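PDB 4PBQ: putative TRAP PERIPLASMIC SOLUTE BINDING PROTEIN from Haemophilus influenzae, which binds L-gulonate and probably delivers this or a related sugar acid in the periplasm to the membrane permease of a TRAP transporter. Local coordinates for residues G145-S150 against I230-L235; Y141-F146 against K264-A269; W105-K110 against D297-S302. All coordinates share one frame; numbering follows the deposited sequence.

Contact 1: residues G145-S150 against I230-L235; sequences GFRVIS and IFSPGL. With 2UF (L-gulonate), chain D.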
loop_
_atom_site.group_PDB
_atom_site.type_symbol
_atom_site.label_atom_id
_atom_site.label_comp_id
_atom_site.label_asym_id
_atom_site.label_seq_id
_atom_site.Cartn_x
_atom_site.Cartn_y
_atom_site.Cartn_z
ATOM N N GLY A 145 1.472 3.846 3.782
ATOM C CA GLY A 145 1.398 5.259 4.067
ATOM C C GLY A 145 0.863 6.116 2.936
ATOM O O GLY A 145 0.530 5.608 1.846
ATOM N N PHE A 146 0.767 7.413 3.209
ATOM C CA PHE A 146 0.433 8.347 2.141
ATOM C C PHE A 146 1.510 8.392 1.099
ATOM O O PHE A 146 2.699 8.390 1.401
ATOM C CB PHE A 146 0.197 9.726 2.702
ATOM C CG PHE A 146 -1.112 9.859 3.427
ATOM C CD1 PHE A 146 -2.286 10.119 2.736
ATOM C CD2 PHE A 146 -1.162 9.712 4.797
ATOM C CE1 PHE A 146 -3.487 10.240 3.404
ATOM C CE2 PHE A 146 -2.361 9.826 5.491
ATOM C CZ PHE A 146 -3.527 10.090 4.807
ATOM N N ARG A 147 1.081 8.522 -0.152
ATOM C CA ARG A 147 2.021 8.553 -1.249
ATOM C C ARG A 147 2.458 9.983 -1.599
ATOM O O ARG A 147 1.652 10.915 -1.599
ATOM C CB ARG A 147 1.401 7.864 -2.474
ATOM C CG ARG A 147 1.003 6.419 -2.188
ATOM C CD ARG A 147 0.301 5.782 -3.311
ATOM N NE ARG A 147 1.151 5.308 -4.403
ATOM C CZ ARG A 147 1.682 4.097 -4.476
ATOM N NH1 ARG A 147 1.454 3.208 -3.513
ATOM N NH2 ARG A 147 2.403 3.763 -5.518
ATOM N N VAL A 148 3.746 10.122 -1.878
ATOM C CA VAL A 148 4.344 11.394 -2.289
ATOM C C VAL A 148 4.996 11.206 -3.664
ATOM O O VAL A 148 5.254 10.079 -4.094
ATOM C CB VAL A 148 5.333 11.958 -1.243
ATOM C CG1 VAL A 148 4.631 12.145 0.074
ATOM C CG2 VAL A 148 6.556 11.062 -1.075
ATOM N N ILE A 149 5.214 12.305 -4.373
ATOM C CA ILE A 149 5.824 12.245 -5.703
ATOM C C ILE A 149 7.319 12.520 -5.651
ATOM O O ILE A 149 7.756 13.539 -5.130
ATOM C CB ILE A 149 5.171 13.288 -6.637
ATOM C CG1 ILE A 149 3.672 12.998 -6.774
ATOM C CG2 ILE A 149 5.853 13.271 -8.002
ATOM C CD1 ILE A 149 2.892 14.117 -7.474
ATOM N N SER A 150 8.116 11.585 -6.149
ATOM C CA SER A 150 9.527 11.825 -6.318
ATOM C C SER A 150 9.780 12.180 -7.787
ATOM O O SER A 150 9.088 11.697 -8.671
ATOM C CB SER A 150 10.361 10.628 -5.888
ATOM O OG SER A 150 10.192 9.504 -6.714
ATOM N N ILE A 230 -2.823 9.884 -2.119
ATOM C CA ILE A 230 -3.436 8.562 -2.000
ATOM C C ILE A 230 -2.818 7.886 -0.770
ATOM O O ILE A 230 -1.613 8.077 -0.513
ATOM C CB ILE A 230 -3.196 7.711 -3.270
ATOM C CG1 ILE A 230 -4.111 8.188 -4.415
ATOM C CG2 ILE A 230 -3.363 6.191 -2.984
ATOM C CD1 ILE A 230 -3.879 7.481 -5.766
ATOM N N PHE A 231 -3.628 7.158 -0.002
ATOM C CA PHE A 231 -3.121 6.397 1.149
ATOM C C PHE A 231 -3.044 4.930 0.769
ATOM O O PHE A 231 -4.027 4.358 0.328
ATOM C CB PHE A 231 -4.023 6.523 2.385
ATOM C CG PHE A 231 -3.473 5.774 3.581
ATOM C CD1 PHE A 231 -2.554 6.372 4.441
ATOM C CD2 PHE A 231 -3.796 4.447 3.784
ATOM C CE1 PHE A 231 -2.013 5.647 5.522
ATOM C CE2 PHE A 231 -3.257 3.726 4.865
ATOM C CZ PHE A 231 -2.363 4.330 5.714
ATOM N N SER A 232 -1.886 4.306 0.968
ATOM C CA SER A 232 -1.695 2.901 0.622
ATOM C C SER A 232 -1.612 2.004 1.861
ATOM O O SER A 232 -0.638 2.073 2.612
ATOM C CB SER A 232 -0.421 2.766 -0.184
ATOM O OG SER A 232 -0.600 3.140 -1.540
ATOM N N PRO A 233 -2.619 1.159 2.066
ATOM C CA PRO A 233 -2.525 0.133 3.114
ATOM C C PRO A 233 -1.703 -1.052 2.638
ATOM O O PRO A 233 -1.620 -1.297 1.435
ATOM C CB PRO A 233 -3.961 -0.323 3.287
ATOM C CG PRO A 233 -4.762 0.380 2.290
ATOM C CD PRO A 233 -3.871 1.028 1.312
ATOM N N GLY A 234 -1.117 -1.769 3.587
ATOM C CA GLY A 234 -0.479 -3.048 3.321
ATOM C C GLY A 234 -1.302 -4.157 3.969
ATOM O O GLY A 234 -1.443 -4.214 5.198
ATOM N N LEU A 235 -1.873 -5.026 3.140
ATOM C CA LEU A 235 -2.796 -6.057 3.597
ATOM C C LEU A 235 -2.048 -7.336 3.938
ATOM O O LEU A 235 -1.388 -7.911 3.082
ATOM C CB LEU A 235 -3.836 -6.353 2.508
ATOM C CG LEU A 235 -5.035 -5.404 2.363
ATOM C CD1 LEU A 235 -4.681 -3.990 2.430
ATOM C CD2 LEU A 235 -5.729 -5.762 1.017
HETATM O O6A 2UF D . 4.400 -0.752 -6.730
HETATM C C6 2UF D . 3.909 0.177 -6.074
HETATM O O6B 2UF D . 4.108 1.385 -6.272
HETATM C C5 2UF D . 3.016 -0.216 -4.878
HETATM O O5 2UF D . 3.091 0.806 -3.909
HETATM C C4 2UF D . 1.549 -0.404 -5.325
HETATM O O4 2UF D . 1.452 -1.526 -6.218
HETATM C C3 2UF D . 0.647 -0.607 -4.088
HETATM O O3 2UF D . 1.160 -1.640 -3.179
HETATM C C2 2UF D . -0.787 -0.983 -4.495
HETATM O O2 2UF D . -1.556 -0.793 -3.323
HETATM C C1 2UF D . -1.355 -0.024 -5.586
HETATM O O1 2UF D . -2.740 -0.355 -5.774
#
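With its CG beside the backbone N (chi1 -58°) and its chain bent at chi3 (79°), Arg147 brings its guanidinium to the hydroxyl of Ser232, itself turned beside its own backbone N. Arg147 NH1 donates to Ser232 OG (2.8 Å), which stands slightly out of the guanidinium plane, and to O5 of L-gulonate (2.9 Å). Arg147 NH2 takes the sugar acid's carboxylate, 3.0 Å to O6B, and bonds only weakly to O5. Further back along the arginine chain, Ile230 CG2 lies 3.7 Å from Arg147 CD, the two side chains side by side. The strands are antiparallel: Gly145 and Ser232 form a hydrogen-bonded pair, and Arg147 N adds a bond to Ile230 O. On the opposite face of the sheet Phe146 and Phe231, a non-hydrogen-bonded pair, make a T-shaped stack with planes at 77°, Phe231 CD1 standing 3.5 Å above the centre of the Phe146 ring. Glu206 forms a salt bridge with Arg147 NE, and Glu104, which also hydrogen-bonds to gulonate, bonds to Ser232 OG. The guanidinium is thus fixed by protein acceptors as well as the ligand, presenting a charged donor to both the carboxylate and the neighbouring hydroxyl, consistent with selection of sugar acids.

Contact 2: residues Y141-F146 against K264-A269; sequences YGMNGF and KEWELA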
loop_
_atom_site.group_PDB
_atom_site.type_symbol
_atom_site.label_atom_id
_atom_site.label_comp_id
_atom_site.label_asym_id
_atom_site.label_seq_id
_atom_site.Cartn_x
_atom_site.Cartn_y
_atom_site.Cartn_z
ATOM N N TYR A 141 -5.222 -5.032 8.183
ATOM C CA TYR A 141 -4.858 -3.835 7.445
ATOM C C TYR A 141 -3.731 -3.101 8.165
ATOM O O TYR A 141 -3.932 -2.554 9.277
ATOM C CB TYR A 141 -6.045 -2.886 7.406
ATOM C CG TYR A 141 -7.191 -3.277 6.505
ATOM C CD1 TYR A 141 -7.130 -3.079 5.126
ATOM C CD2 TYR A 141 -8.356 -3.795 7.049
ATOM C CE1 TYR A 141 -8.202 -3.420 4.318
ATOM C CE2 TYR A 141 -9.446 -4.120 6.255
ATOM C CZ TYR A 141 -9.365 -3.920 4.895
ATOM O OH TYR A 141 -10.435 -4.253 4.104
ATOM N N GLY A 142 -2.558 -3.108 7.548
ATOM C CA GLY A 142 -1.426 -2.339 8.018
ATOM C C GLY A 142 -1.190 -1.117 7.154
ATOM O O GLY A 142 -1.915 -0.863 6.194
HETATM N N MSE A 143 -0.124 -0.396 7.462
HETATM C CA MSE A 143 0.179 0.872 6.811
HETATM C C MSE A 143 1.453 0.816 5.977
HETATM O O MSE A 143 2.510 0.379 6.433
HETATM C CB MSE A 143 0.292 1.973 7.891
HETATM C CG MSE A 143 0.924 3.256 7.428
HETATM SE SE MSE A 143 1.079 4.637 8.805
HETATM C CE MSE A 143 2.609 5.569 8.122
ATOM N N ASN A 144 1.338 1.239 4.717
ATOM C CA ASN A 144 2.505 1.634 3.960
ATOM C C ASN A 144 2.611 3.165 3.961
ATOM O O ASN A 144 3.686 3.718 4.146
ATOM C CB ASN A 144 2.469 1.035 2.551
ATOM C CG ASN A 144 2.807 -0.434 2.554
ATOM O OD1 ASN A 144 3.548 -0.882 3.410
ATOM N ND2 ASN A 144 2.262 -1.184 1.617
ATOM N N GLY A 145 1.472 3.846 3.782
ATOM C CA GLY A 145 1.398 5.259 4.067
ATOM C C GLY A 145 0.863 6.116 2.936
ATOM O O GLY A 145 0.530 5.608 1.846
ATOM N N PHE A 146 0.767 7.413 3.209
ATOM C CA PHE A 146 0.433 8.347 2.141
ATOM C C PHE A 146 1.510 8.392 1.099
ATOM O O PHE A 146 2.699 8.390 1.401
ATOM C CB PHE A 146 0.197 9.726 2.702
ATOM C CG PHE A 146 -1.112 9.859 3.427
ATOM C CD1 PHE A 146 -2.286 10.119 2.736
ATOM C CD2 PHE A 146 -1.162 9.712 4.797
ATOM C CE1 PHE A 146 -3.487 10.240 3.404
ATOM C CE2 PHE A 146 -2.361 9.826 5.491
ATOM C CZ PHE A 146 -3.527 10.090 4.807
ATOM N N LYS A 264 1.164 -3.016 16.426
ATOM C CA LYS A 264 2.579 -2.677 16.508
ATOM C C LYS A 264 3.093 -2.074 15.203
ATOM O O LYS A 264 3.972 -1.181 15.223
ATOM C CB LYS A 264 3.411 -3.916 16.876
ATOM C CG LYS A 264 3.103 -4.424 18.282
ATOM C CD LYS A 264 3.601 -3.456 19.348
ATOM C CE LYS A 264 3.621 -4.114 20.707
ATOM N NZ LYS A 264 3.110 -3.217 21.769
ATOM N N GLU A 265 2.565 -2.551 14.076
ATOM C CA GLU A 265 3.009 -2.064 12.781
ATOM C C GLU A 265 2.553 -0.618 12.527
ATOM O O GLU A 265 3.324 0.179 12.030
ATOM C CB GLU A 265 2.550 -2.946 11.625
ATOM C CG GLU A 265 3.316 -2.664 10.303
ATOM C CD GLU A 265 2.703 -1.576 9.434
ATOM O OE1 GLU A 265 1.540 -1.222 9.689
ATOM O OE2 GLU A 265 3.392 -1.090 8.492
ATOM N N TRP A 266 1.310 -0.302 12.863
ATOM C CA TRP A 266 0.838 1.088 12.757
ATOM C C TRP A 266 1.718 2.008 13.593
ATOM O O TRP A 266 2.187 3.014 13.107
ATOM C CB TRP A 266 -0.628 1.235 13.167
ATOM C CG TRP A 266 -1.559 0.910 12.041
ATOM C CD1 TRP A 266 -2.135 -0.305 11.777
ATOM C CD2 TRP A 266 -2.010 1.804 10.988
ATOM N NE1 TRP A 266 -2.900 -0.231 10.622
ATOM C CE2 TRP A 266 -2.861 1.053 10.141
ATOM C CE3 TRP A 266 -1.792 3.166 10.697
ATOM C CZ2 TRP A 266 -3.466 1.605 9.010
ATOM C CZ3 TRP A 266 -2.401 3.709 9.579
ATOM C CH2 TRP A 266 -3.238 2.928 8.758
ATOM N N GLU A 267 1.931 1.643 14.855
ATOM C CA GLU A 267 2.771 2.424 15.751
ATOM C C GLU A 267 4.182 2.624 15.195
ATOM O O GLU A 267 4.704 3.755 15.163
ATOM C CB GLU A 267 2.816 1.731 17.122
ATOM C CG GLU A 267 3.691 2.404 18.159
ATOM C CD GLU A 267 3.592 1.742 19.528
ATOM O OE1 GLU A 267 3.880 0.532 19.645
ATOM O OE2 GLU A 267 3.215 2.445 20.485
ATOM N N LEU A 268 4.813 1.534 14.775
ATOM C CA LEU A 268 6.165 1.592 14.255
ATOM C C LEU A 268 6.237 2.360 12.927
ATOM O O LEU A 268 7.183 3.118 12.671
ATOM C CB LEU A 268 6.709 0.167 14.076
ATOM C CG LEU A 268 8.170 0.124 13.629
ATOM C CD1 LEU A 268 9.079 0.829 14.625
ATOM C CD2 LEU A 268 8.649 -1.318 13.438
ATOM N N ALA A 269 5.227 2.179 12.095
ATOM C CA ALA A 269 5.203 2.842 10.809
ATOM C C ALA A 269 5.059 4.358 10.971
ATOM O O ALA A 269 5.751 5.118 10.303
ATOM C CB ALA A 269 4.075 2.262 9.927
#
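Met143 (a selenomethionine) and Trp266 form the tight part of this contact, their side chains crossing at about a right angle. Met143 CB sits over the six-membered ring of Trp266, 3.5 Å from its centroid and only 8° off the normal, a CH-pi contact. CG is anti to the backbone N (chi1 166°) and the chain stays extended beyond it, which carries SE to an oblique Met-aromatic position 4.5 Å from the same centroid and on to Ala269 CB at 4.0 Å. At its edge the indole is pinned by Trp266 NE1, which donates to Tyr141 O at 2.9 Å with the oxygen close to the ring plane. Glu265 grips the strand two residues further on, at Met143: its chain bends at chi2, and OE1 accepts from Met143 N at 2.9 Å, on the syn side of the carboxylate, while OE2 stands 2.7 Å from Met143 O. The buried carboxylate thus lies along the backbone of Met143, with Ala42 of helix 38-54 also touching Glu265. Helix 112-119 adds to the tight part, Asn112 touching Met143 and Lys116 touching Trp266. Outward from here the contact ends quickly. Glu267 points away from the strand and is exposed, and Lys264, partly exposed, turns to Tyr46 of helix 38-54. The strand segment runs at 16° to the helix segment, their axes 7.4 Å apart at closest. Just beyond Met143, Asn144 and Gly145 both face Ser232 in a classic beta bulge. Such a long helix, here 248-281, laid along a central sheet strand is characteristic of the TRAP solute-binding fold, in which it spans both lobes.

Contact 3: residues W105-K110 against D297-S302; sequences WPYLFK and DMVNAS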
loop_
_atom_site.group_PDB
_atom_site.type_symbol
_atom_site.label_atom_id
_atom_site.label_comp_id
_atom_site.label_asym_id
_atom_site.label_seq_id
_atom_site.Cartn_x
_atom_site.Cartn_y
_atom_site.Cartn_z
ATOM N N TRP A 105 -8.522 5.560 -3.049
ATOM C CA TRP A 105 -9.145 6.680 -3.741
ATOM C C TRP A 105 -8.563 7.987 -3.185
ATOM O O TRP A 105 -8.349 8.119 -1.977
ATOM C CB TRP A 105 -10.664 6.620 -3.615
ATOM C CG TRP A 105 -11.290 5.498 -4.415
ATOM C CD1 TRP A 105 -10.635 4.543 -5.144
ATOM C CD2 TRP A 105 -12.677 5.198 -4.517
ATOM N NE1 TRP A 105 -11.547 3.673 -5.711
ATOM C CE2 TRP A 105 -12.804 4.055 -5.335
ATOM C CE3 TRP A 105 -13.835 5.788 -4.003
ATOM C CZ2 TRP A 105 -14.040 3.507 -5.656
ATOM C CZ3 TRP A 105 -15.059 5.241 -4.331
ATOM C CH2 TRP A 105 -15.150 4.118 -5.152
ATOM N N PRO A 106 -8.313 8.975 -4.058
ATOM C CA PRO A 106 -7.558 10.164 -3.612
ATOM C C PRO A 106 -8.270 10.988 -2.543
ATOM O O PRO A 106 -9.488 11.182 -2.595
ATOM C CB PRO A 106 -7.383 10.964 -4.908
ATOM C CG PRO A 106 -7.373 9.919 -5.962
ATOM C CD PRO A 106 -8.424 8.930 -5.524
ATOM N N TYR A 107 -7.517 11.430 -1.544
ATOM C CA TYR A 107 -8.032 12.321 -0.498
ATOM C C TYR A 107 -9.180 11.716 0.351
ATOM O O TYR A 107 -9.999 12.426 0.934
ATOM C CB TYR A 107 -8.371 13.708 -1.109
ATOM C CG TYR A 107 -7.189 14.256 -1.889
ATOM C CD1 TYR A 107 -6.045 14.676 -1.235
ATOM C CD2 TYR A 107 -7.199 14.306 -3.279
ATOM C CE1 TYR A 107 -4.912 15.126 -1.929
ATOM C CE2 TYR A 107 -6.089 14.745 -3.985
ATOM C CZ TYR A 107 -4.950 15.179 -3.318
ATOM O OH TYR A 107 -3.852 15.640 -4.012
ATOM N N LEU A 108 -9.191 10.389 0.453
ATOM C CA LEU A 108 -10.175 9.691 1.264
ATOM C C LEU A 108 -9.925 9.907 2.759
ATOM O O LEU A 108 -10.879 10.036 3.531
ATOM C CB LEU A 108 -10.152 8.196 0.930
ATOM C CG LEU A 108 -11.318 7.343 1.417
ATOM C CD1 LEU A 108 -12.638 7.795 0.807
ATOM C CD2 LEU A 108 -11.024 5.882 1.081
ATOM N N PHE A 109 -8.649 9.965 3.153
ATOM C CA PHE A 109 -8.251 10.074 4.562
ATOM C C PHE A 109 -7.399 11.302 4.829
ATOM O O PHE A 109 -6.469 11.558 4.074
ATOM C CB PHE A 109 -7.408 8.871 4.979
ATOM C CG PHE A 109 -8.046 7.549 4.728
ATOM C CD1 PHE A 109 -9.367 7.301 5.073
ATOM C CD2 PHE A 109 -7.305 6.523 4.179
ATOM C CE1 PHE A 109 -9.941 6.064 4.850
ATOM C CE2 PHE A 109 -7.877 5.267 3.957
ATOM C CZ PHE A 109 -9.191 5.041 4.292
ATOM N N LYS A 110 -7.671 12.003 5.942
ATOM C CA LYS A 110 -6.983 13.267 6.266
ATOM C C LYS A 110 -5.573 13.100 6.842
ATOM O O LYS A 110 -4.726 13.982 6.673
ATOM C CB LYS A 110 -7.844 14.137 7.203
ATOM C CG LYS A 110 -7.761 13.798 8.690
ATOM C CD LYS A 110 -8.723 14.683 9.517
ATOM C CE LYS A 110 -8.269 14.803 10.970
ATOM N NZ LYS A 110 -8.989 13.877 11.863
ATOM N N ASP A 297 -5.700 22.801 -6.043
ATOM C CA ASP A 297 -5.784 22.447 -7.447
ATOM C C ASP A 297 -5.731 20.926 -7.628
ATOM O O ASP A 297 -6.437 20.391 -8.476
ATOM C CB ASP A 297 -4.654 23.087 -8.238
ATOM C CG ASP A 297 -4.882 24.555 -8.528
ATOM O OD1 ASP A 297 -6.011 25.066 -8.342
ATOM O OD2 ASP A 297 -3.911 25.194 -8.961
HETATM N N MSE A 298 -4.889 20.239 -6.859
HETATM C CA MSE A 298 -4.794 18.775 -6.964
HETATM C C MSE A 298 -6.096 18.111 -6.483
HETATM O O MSE A 298 -6.607 17.152 -7.105
HETATM C CB MSE A 298 -3.597 18.260 -6.163
HETATM C CG MSE A 298 -2.254 18.551 -6.812
HETATM SE SE MSE A 298 -0.807 17.568 -5.939
HETATM C CE MSE A 298 -0.398 18.803 -4.518
ATOM N N VAL A 299 -6.626 18.613 -5.372
ATOM C CA VAL A 299 -7.853 18.080 -4.839
ATOM C C VAL A 299 -8.988 18.276 -5.831
ATOM O O VAL A 299 -9.731 17.344 -6.131
ATOM C CB VAL A 299 -8.189 18.685 -3.473
ATOM C CG1 VAL A 299 -9.571 18.243 -3.028
ATOM C CG2 VAL A 299 -7.133 18.254 -2.448
ATOM N N ASN A 300 -9.119 19.486 -6.362
ATOM C CA ASN A 300 -10.194 19.759 -7.296
ATOM C C ASN A 300 -10.067 18.888 -8.539
ATOM O O ASN A 300 -11.066 18.372 -9.054
ATOM C CB ASN A 300 -10.205 21.245 -7.665
ATOM C CG ASN A 300 -10.706 22.115 -6.534
ATOM O OD1 ASN A 300 -11.394 21.633 -5.635
ATOM N ND2 ASN A 300 -10.373 23.403 -6.574
ATOM N N ALA A 301 -8.835 18.716 -9.013
ATOM C CA ALA A 301 -8.589 17.927 -10.224
ATOM C C ALA A 301 -8.966 16.449 -10.019
ATOM O O ALA A 301 -9.321 15.761 -10.966
ATOM C CB ALA A 301 -7.119 18.037 -10.637
ATOM N N SER A 302 -8.878 15.974 -8.784
ATOM C CA SER A 302 -9.160 14.566 -8.501
ATOM C C SER A 302 -10.654 14.245 -8.521
ATOM O O SER A 302 -11.018 13.087 -8.589
ATOM C CB SER A 302 -8.549 14.134 -7.158
ATOM O OG SER A 302 -9.255 14.675 -6.063
#
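Tyr107 lays its ring against Val299 and Ser302 of helix 292-312 from a type II beta turn, Trp105 to Leu108. Tyr107 takes the third position of that turn with a positive phi (62°), as the type II turn requires there, and its side chain points toward the helix; the turn's own bond, Leu108 N to Trp105 O, is weak. The ring is met in different ways by three residues of the helix. Val299 comes over a face: its CG2 lies 3.7 Å from the ring centroid and 4° off the normal, a nearly ideal CH-pi contact, with the two side chains slanted against each other. Ser302 comes at the edge, its OG near the ring plane and 3.5 Å from Tyr107 CD2, so that the hydroxyl borders the ring's C-H rim. At the far end of the ring Tyr107 OH touches Met298 (a selenomethionine) at CB, 3.4 Å away, the two side chains crossing at about a right angle; the end of the Met298 chain leads away, and Met298 also touches Pro290. Next to the tyrosine in sequence, Pro106 CB meets Ser302 CB at 4.1 Å, a lighter apolar touch. No hydrogen bond joins the two segments, and the pairing rests on ring face, ring edge and methyl or methylene groups. The neighbourhood supplies polar ties: Pro106 O accepts from Tyr306 OH one turn further along the helix, and the backbone of Tyr107 is bonded to His229. Trp105, which follows the ligand-pocket residue Glu104, stacks on Phe309. The serine at the ring edge is held back against its own helix: with its OG between the backbone N and the carbonyl carbon (chi1 73°), Ser302 OG donates to Val299 O at 2.7 Å.

Contacts 1 and 2 share strand 136-151: 145-150 pairs with strand 231-239, and 141-146 packs on helix 248-281. They also touch, Phe231 CZ lying 3.5 Å from Trp266 CH2. Both are buried, but contact 1 combines sheet bonds with the charged network round the ligand, whereas contact 2 uses an indole N-H and an acid to grip strand backbone. Contact 3 involves other elements, a loop and helix 292-312. Its centre lies about 17 Å from the centre of the chain; it is still largely buried, but Tyr107 and Val299 are partly exposed, and it relies on apolar and ring contacts where the other two use hydrogen bonds. Its loop meets contact 1, Phe109 O lying 3.3 Å from Phe146 CE1.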